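Local coordinates for YohF (Salmonella typhimurium, PDB 6WON), which is probably an NAD(P)-dependent oxidoreductase of the short-chain dehydrogenase/reductase family, probably acting on acetoin, at residues A21-Q26 with E218-V223. Sequence-based numbering, arbitrary orientation.
Sequences ALLLAQ and EIASLV
L23 reaches across from helix 15-27 to helix 216-226 with a single methyl, CD2, which settles against the backbone of A220 and S221. That methyl lies 3.6 Å from the carbonyl O of A220. It also comes within 3.8 Å of the CA of S221. CB of L23 faces helix 216-226, and with CG anti to the backbone N (chi1 -171°) and CD2 in turn anti to CA, that one methyl is carried to the neighbouring helix. Alanine suits the facing position because its short side chain lets the helices approach, L23 CA to A220 CA being 6.9 Å; A220 also packs on A19 and C20, one turn earlier on helix 15-27. Deeper in, V223 points toward the same helix and rests on C20 and on V183 of the sheet. S221 turns its CB away; its OG hydrogen-bonds W225 NE1 of a second subunit, where S221 and L222 also pack on G230 and W225, so helix 216-226 serves both neighbours. Both helices lie on the same face of the Rossmann-fold sheet, and the contact joins the first beta-alpha-beta crossover to the helix preceding strand 238-241. Without a polar bond between these segments, it rests on van der Waals packing of one methyl, with little directional preference.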
ATOM      1  N   ALA B  21      24.433  14.145  -8.113  1.00 24.96           N
ATOM      2  CA  ALA B  21      25.596  14.889  -7.640  1.00 23.83           C
ATOM      3  C   ALA B  21      25.720  16.230  -8.352  1.00 24.79           C
ATOM      4  O   ALA B  21      26.024  17.254  -7.725  1.00 25.60           O
ATOM      5  CB  ALA B  21      26.865  14.059  -7.833  1.00 20.56           C
ATOM      6  N   LEU B  22      25.490  16.244  -9.662  1.00 28.20           N
ATOM      7  CA  LEU B  22      25.671  17.469 -10.431  1.00 28.79           C
ATOM      8  C   LEU B  22      24.551  18.469 -10.150  1.00 30.72           C
ATOM      9  O   LEU B  22      24.793  19.679 -10.083  1.00 33.55           O
ATOM     10  CB  LEU B  22      25.745  17.134 -11.921  1.00 28.40           C
ATOM     11  CG  LEU B  22      27.036  16.439 -12.390  1.00 29.63           C
ATOM     12  CD1 LEU B  22      27.046  16.313 -13.915  1.00 32.23           C
ATOM     13  CD2 LEU B  22      28.265  17.191 -11.928  1.00 28.60           C
ATOM     14  N   LEU B  23      23.320  17.991  -9.991  1.00 28.92           N
ATOM     15  CA  LEU B  23      22.239  18.915  -9.684  1.00 27.98           C
ATOM     16  C   LEU B  23      22.422  19.519  -8.298  1.00 25.78           C
ATOM     17  O   LEU B  23      22.201  20.722  -8.107  1.00 26.66           O
ATOM     18  CB  LEU B  23      20.895  18.210  -9.799  1.00 23.41           C
ATOM     19  CG  LEU B  23      19.653  19.084  -9.718  1.00 25.92           C
ATOM     20  CD1 LEU B  23      19.759  20.349 -10.627  1.00 26.85           C
ATOM     21  CD2 LEU B  23      18.446  18.241 -10.080  1.00 26.37           C
ATOM     22  N   LEU B  24      22.864  18.711  -7.331  1.00 20.50           N
ATOM     23  CA  LEU B  24      23.085  19.231  -5.987  1.00 22.55           C
ATOM     24  C   LEU B  24      24.230  20.233  -5.977  1.00 23.39           C
ATOM     25  O   LEU B  24      24.137  21.279  -5.325  1.00 25.41           O
ATOM     26  CB  LEU B  24      23.354  18.083  -5.007  1.00 22.79           C
ATOM     27  CG  LEU B  24      22.152  17.174  -4.720  1.00 23.65           C
ATOM     28  CD1 LEU B  24      22.537  15.933  -3.883  1.00 22.22           C
ATOM     29  CD2 LEU B  24      21.013  17.965  -4.070  1.00 26.72           C
ATOM     30  N   ALA B  25      25.308  19.944  -6.714  1.00 23.71           N
ATOM     31  CA  ALA B  25      26.375  20.927  -6.897  1.00 25.80           C
ATOM     32  C   ALA B  25      25.832  22.210  -7.525  1.00 27.65           C
ATOM     33  O   ALA B  25      26.093  23.315  -7.039  1.00 28.12           O
ATOM     34  CB  ALA B  25      27.493  20.330  -7.759  1.00 26.89           C
ATOM     35  N   GLN B  26      25.051  22.081  -8.600  1.00 27.41           N
ATOM     36  CA  GLN B  26      24.440  23.264  -9.197  1.00 29.75           C
ATOM     37  C   GLN B  26      23.566  24.015  -8.196  1.00 28.46           C
ATOM     38  O   GLN B  26      23.467  25.244  -8.262  1.00 28.65           O
ATOM     39  CB  GLN B  26      23.625  22.873 -10.427  1.00 33.03           C
ATOM     40  CG  GLN B  26      23.089  24.058 -11.230  1.00 40.21           C
ATOM     41  CD  GLN B  26      22.267  23.612 -12.425  1.00 45.61           C
ATOM     42  OE1 GLN B  26      22.247  22.432 -12.772  1.00 47.21           O
ATOM     43  NE2 GLN B  26      21.584  24.547 -13.053  1.00 50.09           N
ATOM     44  N   GLU B 218      15.200  12.936 -14.451  1.00 24.11           N
ATOM     45  CA  GLU B 218      13.858  12.795 -13.889  1.00 26.65           C
ATOM     46  C   GLU B 218      13.861  12.147 -12.505  1.00 25.38           C
ATOM     47  O   GLU B 218      12.864  12.262 -11.775  1.00 22.53           O
ATOM     48  CB  GLU B 218      12.949  12.022 -14.873  1.00 27.94           C
ATOM     49  CG  GLU B 218      12.485  12.908 -16.043  1.00 30.66           C
ATOM     50  CD  GLU B 218      11.911  12.155 -17.257  1.00 32.23           C
ATOM     51  OE1 GLU B 218      12.255  10.972 -17.497  1.00 30.18           O
ATOM     52  OE2 GLU B 218      11.112  12.781 -17.989  1.00 29.73           O
ATOM     53  N   ILE B 219      14.944  11.477 -12.112  1.00 25.84           N
ATOM     54  CA  ILE B 219      15.101  11.079 -10.709  1.00 20.78           C
ATOM     55  C   ILE B 219      15.805  12.165  -9.909  1.00 22.06           C
ATOM     56  O   ILE B 219      15.383  12.519  -8.804  1.00 23.77           O
ATOM     57  CB  ILE B 219      15.867   9.745 -10.603  1.00 19.51           C
ATOM     58  CG1 ILE B 219      15.195   8.660 -11.434  1.00 22.91           C
ATOM     59  CG2 ILE B 219      15.960   9.320  -9.143  1.00 19.77           C
ATOM     60  CD1 ILE B 219      13.737   8.435 -11.042  1.00 23.02           C
ATOM     61  N   ALA B 220      16.908  12.685 -10.452  1.00 21.76           N
ATOM     62  CA  ALA B 220      17.695  13.694  -9.746  1.00 22.62           C
ATOM     63  C   ALA B 220      16.846  14.898  -9.343  1.00 21.84           C
ATOM     64  O   ALA B 220      17.010  15.441  -8.246  1.00 21.82           O
ATOM     65  CB  ALA B 220      18.874  14.128 -10.620  1.00 20.92           C
ATOM     66  N   SER B 221      15.911  15.310 -10.202  1.00 21.36           N
ATOM     67  CA  SER B 221      15.105  16.487  -9.893  1.00 22.03           C
ATOM     68  C   SER B 221      14.337  16.315  -8.585  1.00 23.00           C
ATOM     69  O   SER B 221      14.276  17.239  -7.762  1.00 25.40           O
ATOM     70  CB  SER B 221      14.148  16.775 -11.046  1.00 22.99           C
ATOM     71  OG  SER B 221      13.390  17.941 -10.771  1.00 24.35           O
ATOM     72  N   LEU B 222      13.755  15.135  -8.364  1.00 23.75           N
ATOM     73  CA  LEU B 222      13.026  14.909  -7.122  1.00 23.80           C
ATOM     74  C   LEU B 222      13.975  14.821  -5.937  1.00 25.10           C
ATOM     75  O   LEU B 222      13.698  15.374  -4.865  1.00 25.08           O
ATOM     76  CB  LEU B 222      12.187  13.639  -7.219  1.00 22.12           C
ATOM     77  CG  LEU B 222      11.380  13.367  -5.943  1.00 25.05           C
ATOM     78  CD1 LEU B 222      10.395  14.518  -5.688  1.00 24.74           C
ATOM     79  CD2 LEU B 222      10.639  12.015  -5.994  1.00 20.84           C
ATOM     80  N   VAL B 223      15.095  14.115  -6.106  1.00 25.09           N
ATOM     81  CA  VAL B 223      16.105  14.050  -5.052  1.00 22.08           C
ATOM     82  C   VAL B 223      16.533  15.455  -4.639  1.00 20.72           C
ATOM     83  O   VAL B 223      16.653  15.758  -3.441  1.00 21.96           O
ATOM     84  CB  VAL B 223      17.307  13.206  -5.515  1.00 24.16           C
ATOM     85  CG1 VAL B 223      18.457  13.352  -4.521  1.00 21.41           C
ATOM     86  CG2 VAL B 223      16.906  11.724  -5.669  1.00 21.60           C
TER